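Local coordinates for YfkN protein (Bacillus subtilis subsp. subtilis, PDB 3GVE) that belongs to the calcineurin-like phosphoesterase family of metal-binding proteins and carries a manganese and a magnesium ion side by side in this model, at residues L46-K49 / H50-N54; V189-I192 / V193-A196; N321-V324 / T325-Q329. All coordinates share one frame; numbering follows the deposited sequence.

Contact 1 of 3, residues L46-K49 / H50-N54; sequences LIQK and HREQN
His50 N donates to Leu46 O at 3.0 Å and, beside that bond, the edge of the His50 ring comes up to the same carbonyl: this is a turn of helix 40-53, an alpha-helix of the calcineurin-like phosphoesterase fold that packs on the sheet strands 57-61 and 286-297. CD2 of the His50 imidazole lies 3.2 Å from Leu46 O, in the plane of the ring. Lys49 runs alongside the ring, pointing the same way, with its chain bent at chi3 (81°) and its CE beside the imidazole. Their polar ends share one partner: Lys49 NZ makes a salt bridge to Glu311 and His50 NE2 a hydrogen bond to the other carboxylate oxygen of that residue. The glutamate would favour a protonated ring, while the nearby lysine would oppose it. Arg51 N continues the i to i+4 pattern, reaching Ile47 O at 2.9 Å. The Arg51 side chain stretches out from CG to NE next to Ile47, and NH1 passes 3.8 Å from Ile47 CG2 on its way to the carbonyl of Leu99. Glu52 N is given to Gln48 O at 3.1 Å, with a weak second bond to Lys49 O. Their side chains cross, the Gln48 amide and the Glu52 carboxylate planes turned 75° from one another, and the bond between them, from Gln48 NE2 to Glu52 OE2, is weak at 3.3 Å, though nearly straight. Gln53 N makes a weak bond of its own to Lys49 O, while the Gln53 amide lies along the lysine chain, NE2 3.6 Å from Lys49 CG.

Contact 2 of 3, residues V189-I192 / V193-A196; sequences VQDI and VESA
The backbone turns from extended at Asp191 (psi 139°) into helical values at Ile192, and the first i to i+4 bonds follow at once, from Ser195 N to Asp191 O at 2.9 Å and from Ala196 N to Ile192 O. This is the N-terminus of helix 192-205, with Asp191 as its N-cap, in the calcineurin-like phosphoesterase fold. The Asp191 carboxylate reaches forward over the first turn, and its OD2 takes the N-H of Glu194 at 2.9 Å, on the anti side and 28° out of the carboxylate plane. OD1 turns to other partners, the backbone N of Gly227 and a water that bridges to Val193 N. Negative charge at this end should suit the helix dipole. Glu194 leans over the cap, its CD 3.8 Å from Asp191 CB, while its OE2 comes within 4.1 Å of Asp191 OD2; this closeness would probably raise the proton affinity of Glu194 rather than of Asp191, whose oxygens face N-H donors at the helix start. Ile192 and Ala196 face inward, onto Phe170 of strand 160-170 and Leu235 of helix 232-238. Gln190 lies extended, CG anti to its N (chi1 -179°), which carries the amide across to Ser195; its NE2 also bonds Glu198 OE1, one turn beyond Glu194. Glu194 OE1 is occupied by waters: one is shared with Asp191 N, and the other accepts from Gln190 NE2 at 2.9 Å and donates to Glu194 OE1 at 2.7 Å.

Contact 3 of 3, residues N321-V324 / T325-Q329; sequences NETV and TNTIQ
In Thr325 and Thr327 alike the hydroxyl is swung beside the backbone N (chi1 -58° and -57°), so each OG1 leans back along the helix to the carbonyl four residues earlier, Asn321 O and Thr323 O. Helix 322-340 begins here, and both carbonyls accept two bonds from one residue. Thr325 N meets Asn321 O at 3.1 Å in the carbonyl plane, while Thr325 OG1 comes from above that plane at 3.2 Å. At Thr323 O the roles are reversed: Thr327 OG1 makes the closer approach at 2.6 Å, tilted only a little from the plane, and Thr327 N lies well above it at 3.1 Å. Asn321 is the N-cap, its OD1 taking Val324 N in plane on a lone pair at 3.0 Å, with a weaker bond from Thr323 N; its ND2 is held by Gln45 of helix 40-53. On the buried face, Val324 rests on Ala41 and Ala44 of that helix, and Ile328 packs against Pro91 and Val95 of helix 91-98. Ile328 N donates to Val324 O at 3.0 Å, and Ile328 CG2 lies 3.3 Å from the same oxygen. The chemistry implies a helix start in which threonine hydroxyls spend their protons on the helix's own carbonyls, and the asparagine OD1 caps the N-H groups of Thr323 and Val324 while its ND2 ties this end to the neighbouring helix.

How the contacts relate
Contacts 1 and 3 are neighbours, their centres 18 Å apart, where the start of helix 322-340 lies against helix 40-53. They touch where Gln48 OE1 packs 3.9 Å from Asn321 ND2, so the N-cap residue of the later helix packs against the side of the earlier one. Contact 2 is on the opposite side of the chain's centre, its centre about 33 Å from that of contact 1 and 37 Å from that of contact 3. Within it, the Ile192 side chain is about 10 Å from the magnesium ion and about 14 Å from the manganese ion, two metals that share Asp64 as a ligand.

Contact 1 of 3, residues L46-K49 / H50-N54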
loop_
_atom_site.group_PDB
_atom_site.type_symbol
_atom_site.label_atom_id
_atom_site.label_comp_id
_atom_site.label_asym_id
_atom_site.label_seq_id
_atom_site.Cartn_x
_atom_site.Cartn_y
_atom_site.Cartn_z
ATOM N N LEU A 46 -16.033 12.082 -11.988
ATOM C CA LEU A 46 -16.396 13.184 -11.090
ATOM C C LEU A 46 -15.897 14.524 -11.624
ATOM O O LEU A 46 -16.561 15.532 -11.500
ATOM C CB LEU A 46 -15.841 12.978 -9.680
ATOM C CG LEU A 46 -16.343 11.756 -8.915
ATOM C CD1 LEU A 46 -15.658 11.686 -7.545
ATOM C CD2 LEU A 46 -17.860 11.787 -8.754
ATOM N N ILE A 47 -14.702 14.514 -12.201
ATOM C CA ILE A 47 -14.132 15.738 -12.771
ATOM C C ILE A 47 -15.087 16.289 -13.852
ATOM O O ILE A 47 -15.392 17.460 -13.876
ATOM C CB ILE A 47 -12.701 15.498 -13.348
ATOM C CG1 ILE A 47 -11.706 15.188 -12.206
ATOM C CG2 ILE A 47 -12.253 16.693 -14.207
ATOM C CD1 ILE A 47 -10.334 14.720 -12.646
ATOM N N GLN A 48 -15.525 15.416 -14.755
ATOM C CA GLN A 48 -16.416 15.799 -15.841
ATOM C C GLN A 48 -17.718 16.356 -15.277
ATOM O O GLN A 48 -18.191 17.390 -15.710
ATOM C CB GLN A 48 -16.720 14.608 -16.759
ATOM C CG GLN A 48 -17.554 15.022 -17.975
ATOM C CD GLN A 48 -17.808 13.901 -18.938
ATOM O OE1 GLN A 48 -16.949 13.063 -19.189
ATOM N NE2 GLN A 48 -18.994 13.906 -19.522
ATOM N N LYS A 49 -18.271 15.671 -14.293
ATOM C CA LYS A 49 -19.511 16.133 -13.692
ATOM C C LYS A 49 -19.381 17.547 -13.101
ATOM O O LYS A 49 -20.214 18.401 -13.329
ATOM C CB LYS A 49 -19.992 15.170 -12.617
ATOM C CG LYS A 49 -21.198 15.713 -11.868
ATOM C CD LYS A 49 -21.740 14.694 -10.948
ATOM C CE LYS A 49 -20.965 14.639 -9.661
ATOM N NZ LYS A 49 -21.795 14.029 -8.613
ATOM N N HIS A 50 -18.320 17.783 -12.335
ATOM C CA HIS A 50 -18.138 19.088 -11.723
ATOM C C HIS A 50 -17.862 20.178 -12.757
ATOM O O HIS A 50 -18.357 21.281 -12.632
ATOM C CB HIS A 50 -17.077 19.000 -10.629
ATOM C CG HIS A 50 -17.596 18.392 -9.375
ATOM N ND1 HIS A 50 -18.191 19.138 -8.385
ATOM C CD2 HIS A 50 -17.663 17.105 -8.973
ATOM C CE1 HIS A 50 -18.588 18.335 -7.420
ATOM N NE2 HIS A 50 -18.281 17.095 -7.752
ATOM N N ARG A 51 -17.113 19.849 -13.801
ATOM C CA ARG A 51 -16.877 20.796 -14.882
ATOM C C ARG A 51 -18.200 21.225 -15.533
ATOM O O ARG A 51 -18.347 22.361 -15.924
ATOM C CB ARG A 51 -15.911 20.228 -15.931
ATOM C CG ARG A 51 -14.433 20.380 -15.552
ATOM C CD ARG A 51 -13.520 19.810 -16.620
ATOM N NE ARG A 51 -12.184 20.390 -16.513
ATOM C CZ ARG A 51 -11.061 19.769 -16.840
ATOM N NH1 ARG A 51 -11.072 18.522 -17.267
ATOM N NH2 ARG A 51 -9.912 20.413 -16.752
ATOM N N GLU A 52 -19.151 20.304 -15.634
ATOM C CA GLU A 52 -20.453 20.639 -16.224
ATOM C C GLU A 52 -21.252 21.599 -15.353
ATOM O O GLU A 52 -22.140 22.264 -15.829
ATOM C CB GLU A 52 -21.275 19.372 -16.462
ATOM C CG GLU A 52 -20.708 18.469 -17.532
ATOM C CD GLU A 52 -21.279 17.053 -17.505
ATOM O OE1 GLU A 52 -21.994 16.689 -16.564
ATOM O OE2 GLU A 52 -20.977 16.334 -18.446
ATOM N N GLN A 53 -20.931 21.655 -14.075
ATOM C CA GLN A 53 -21.659 22.504 -13.150
ATOM C C GLN A 53 -21.179 23.946 -13.110
ATOM O O GLN A 53 -21.934 24.820 -12.731
ATOM C CB GLN A 53 -21.612 21.911 -11.760
ATOM C CG GLN A 53 -22.424 20.643 -11.634
ATOM C CD GLN A 53 -22.101 19.913 -10.364
ATOM O OE1 GLN A 53 -21.479 20.473 -9.475
ATOM N NE2 GLN A 53 -22.480 18.664 -10.281
ATOM N N ASN A 54 -19.940 24.205 -13.497
ATOM C CA ASN A 54 -19.428 25.580 -13.452
ATOM C C ASN A 54 -18.377 25.832 -14.522
ATOM O O ASN A 54 -17.340 25.193 -14.501
ATOM C CB ASN A 54 -18.830 25.843 -12.056
ATOM C CG ASN A 54 -18.322 27.265 -11.875
ATOM O OD1 ASN A 54 -18.412 28.098 -12.752
ATOM N ND2 ASN A 54 -17.785 27.537 -10.707
#

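Contact 2 of 3, residues V189-I192 / V193-A196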
loop_
_atom_site.group_PDB
_atom_site.type_symbol
_atom_site.label_atom_id
_atom_site.label_comp_id
_atom_site.label_asym_id
_atom_site.label_seq_id
_atom_site.Cartn_x
_atom_site.Cartn_y
_atom_site.Cartn_z
ATOM N N VAL A 189 16.046 21.212 1.174
ATOM C CA VAL A 189 14.632 21.539 1.224
ATOM C C VAL A 189 14.286 22.481 2.363
ATOM O O VAL A 189 14.499 22.174 3.525
ATOM C CB VAL A 189 13.740 20.271 1.335
ATOM C CG1 VAL A 189 12.269 20.642 1.261
ATOM C CG2 VAL A 189 14.089 19.257 0.266
ATOM N N GLN A 190 13.736 23.622 1.992
ATOM C CA GLN A 190 13.333 24.650 2.912
ATOM C C GLN A 190 12.030 24.252 3.610
ATOM O O GLN A 190 11.157 23.610 3.024
ATOM C CB GLN A 190 13.168 25.951 2.130
ATOM C CG GLN A 190 12.770 27.169 2.941
ATOM C CD GLN A 190 12.566 28.394 2.076
ATOM O OE1 GLN A 190 12.259 28.289 0.899
ATOM N NE2 GLN A 190 12.712 29.569 2.674
ATOM N N ASP A 191 11.930 24.641 4.873
ATOM C CA ASP A 191 10.706 24.478 5.645
ATOM C C ASP A 191 9.513 24.970 4.836
ATOM O O ASP A 191 9.570 25.996 4.191
ATOM C CB ASP A 191 10.798 25.272 6.955
ATOM C CG ASP A 191 9.466 25.370 7.677
ATOM O OD1 ASP A 191 9.041 24.345 8.202
ATOM O OD2 ASP A 191 8.866 26.446 7.698
ATOM N N ILE A 192 8.420 24.215 4.916
ATOM C CA ILE A 192 7.211 24.543 4.172
ATOM C C ILE A 192 6.673 25.962 4.438
ATOM O O ILE A 192 6.516 26.728 3.501
ATOM C CB ILE A 192 6.131 23.463 4.371
ATOM C CG1 ILE A 192 6.589 22.176 3.688
ATOM C CG2 ILE A 192 4.784 23.924 3.800
ATOM C CD1 ILE A 192 5.750 20.962 4.043
ATOM N N VAL A 193 6.410 26.311 5.707
ATOM C CA VAL A 193 5.907 27.654 6.042
ATOM C C VAL A 193 6.873 28.765 5.617
ATOM O O VAL A 193 6.472 29.792 5.074
ATOM C CB VAL A 193 5.544 27.717 7.544
ATOM C CG1 VAL A 193 5.343 29.127 8.055
ATOM C CG2 VAL A 193 4.356 26.801 7.874
ATOM N N GLU A 194 8.165 28.547 5.874
ATOM C CA GLU A 194 9.181 29.544 5.519
ATOM C C GLU A 194 9.271 29.733 4.010
ATOM O O GLU A 194 9.294 30.842 3.547
ATOM C CB GLU A 194 10.561 29.168 6.066
ATOM C CG GLU A 194 10.700 29.307 7.559
ATOM C CD GLU A 194 12.004 28.744 8.079
ATOM O OE1 GLU A 194 12.947 28.580 7.288
ATOM O OE2 GLU A 194 12.078 28.457 9.286
ATOM N N SER A 195 9.113 28.699 3.249
ATOM C CA SER A 195 9.051 28.802 1.768
ATOM C C SER A 195 7.855 29.605 1.366
ATOM O O SER A 195 7.913 30.451 0.421
ATOM C CB SER A 195 9.188 27.416 1.122
ATOM O OG SER A 195 8.669 27.436 -0.177
ATOM N N ALA A 196 6.716 29.346 1.997
ATOM C CA ALA A 196 5.510 30.091 1.672
ATOM C C ALA A 196 5.687 31.578 1.985
ATOM O O ALA A 196 5.331 32.412 1.169
ATOM C CB ALA A 196 4.303 29.520 2.431
HETATM O O HOH W 1 10.750 29.247 -1.253
HETATM O O HOH W 2 14.046 29.800 5.199
HETATM O O HOH W 3 6.490 24.126 7.990
HETATM O O HOH W 4 14.166 26.066 6.192
#

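Contact 3 of 3, residues N321-V324 / T325-Q329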
loop_
_atom_site.group_PDB
_atom_site.type_symbol
_atom_site.label_atom_id
_atom_site.label_comp_id
_atom_site.label_asym_id
_atom_site.label_seq_id
_atom_site.Cartn_x
_atom_site.Cartn_y
_atom_site.Cartn_z
ATOM N N ASN A 321 -13.882 6.461 -17.422
ATOM C CA ASN A 321 -13.839 7.638 -18.284
ATOM C C ASN A 321 -13.084 7.278 -19.565
ATOM O O ASN A 321 -11.950 6.769 -19.529
ATOM C CB ASN A 321 -13.043 8.747 -17.583
ATOM C CG ASN A 321 -12.913 10.000 -18.425
ATOM O OD1 ASN A 321 -11.950 10.171 -19.163
ATOM N ND2 ASN A 321 -13.903 10.864 -18.294
ATOM N N GLU A 322 -13.684 7.545 -20.713
ATOM C CA GLU A 322 -13.064 7.187 -21.986
ATOM C C GLU A 322 -11.761 7.934 -22.300
ATOM O O GLU A 322 -10.913 7.384 -22.960
ATOM C CB GLU A 322 -14.050 7.352 -23.156
ATOM C CG GLU A 322 -15.269 6.464 -23.059
ATOM C CD GLU A 322 -16.245 6.656 -24.214
ATOM O OE1 GLU A 322 -15.981 7.476 -25.111
ATOM O OE2 GLU A 322 -17.278 5.958 -24.204
ATOM N N THR A 323 -11.617 9.176 -21.842
ATOM C CA THR A 323 -10.442 9.926 -22.206
ATOM C C THR A 323 -9.230 9.273 -21.500
ATOM O O THR A 323 -8.150 9.166 -22.069
ATOM C CB THR A 323 -10.563 11.404 -21.815
ATOM O OG1 THR A 323 -11.631 11.997 -22.565
ATOM C CG2 THR A 323 -9.266 12.247 -22.050
ATOM N N VAL A 324 -9.432 8.865 -20.251
ATOM C CA VAL A 324 -8.373 8.185 -19.516
ATOM C C VAL A 324 -8.036 6.855 -20.166
ATOM O O VAL A 324 -6.896 6.594 -20.452
ATOM C CB VAL A 324 -8.728 7.977 -18.028
ATOM C CG1 VAL A 324 -7.635 7.165 -17.343
ATOM C CG2 VAL A 324 -8.886 9.350 -17.346
ATOM N N THR A 325 -9.052 6.030 -20.402
ATOM C CA THR A 325 -8.828 4.713 -20.966
ATOM C C THR A 325 -8.138 4.785 -22.316
ATOM O O THR A 325 -7.177 4.086 -22.541
ATOM C CB THR A 325 -10.139 3.904 -21.079
ATOM O OG1 THR A 325 -10.728 3.799 -19.789
ATOM C CG2 THR A 325 -9.873 2.511 -21.599
ATOM N N ASN A 326 -8.638 5.639 -23.200
ATOM C CA ASN A 326 -8.068 5.746 -24.534
ATOM C C ASN A 326 -6.609 6.205 -24.495
ATOM O O ASN A 326 -5.775 5.737 -25.235
ATOM C CB ASN A 326 -8.889 6.706 -25.407
ATOM C CG ASN A 326 -10.213 6.111 -25.865
ATOM O OD1 ASN A 326 -10.455 4.931 -25.706
ATOM N ND2 ASN A 326 -11.070 6.942 -26.417
ATOM N N THR A 327 -6.317 7.138 -23.605
ATOM C CA THR A 327 -4.991 7.708 -23.529
ATOM C C THR A 327 -3.968 6.715 -22.979
ATOM O O THR A 327 -2.891 6.593 -23.497
ATOM C CB THR A 327 -5.014 9.001 -22.691
ATOM O OG1 THR A 327 -5.956 9.904 -23.272
ATOM C CG2 THR A 327 -3.658 9.671 -22.695
ATOM N N ILE A 328 -4.341 5.995 -21.936
ATOM C CA ILE A 328 -3.409 5.109 -21.243
ATOM C C ILE A 328 -3.410 3.651 -21.722
ATOM O O ILE A 328 -2.563 2.906 -21.347
ATOM C CB ILE A 328 -3.683 5.132 -19.707
ATOM C CG1 ILE A 328 -2.439 4.701 -18.924
ATOM C CG2 ILE A 328 -4.901 4.265 -19.365
ATOM C CD1 ILE A 328 -1.263 5.674 -19.044
ATOM N N GLN A 329 -4.376 3.267 -22.543
ATOM C CA GLN A 329 -4.577 1.860 -22.903
ATOM C C GLN A 329 -3.314 1.109 -23.326
ATOM O O GLN A 329 -3.038 0.043 -22.813
ATOM C CB GLN A 329 -5.626 1.731 -24.009
ATOM C CG GLN A 329 -5.856 0.310 -24.429
ATOM C CD GLN A 329 -7.183 0.158 -25.090
ATOM O OE1 GLN A 329 -8.205 0.287 -24.469
ATOM N NE2 GLN A 329 -7.163 -0.098 -26.380
#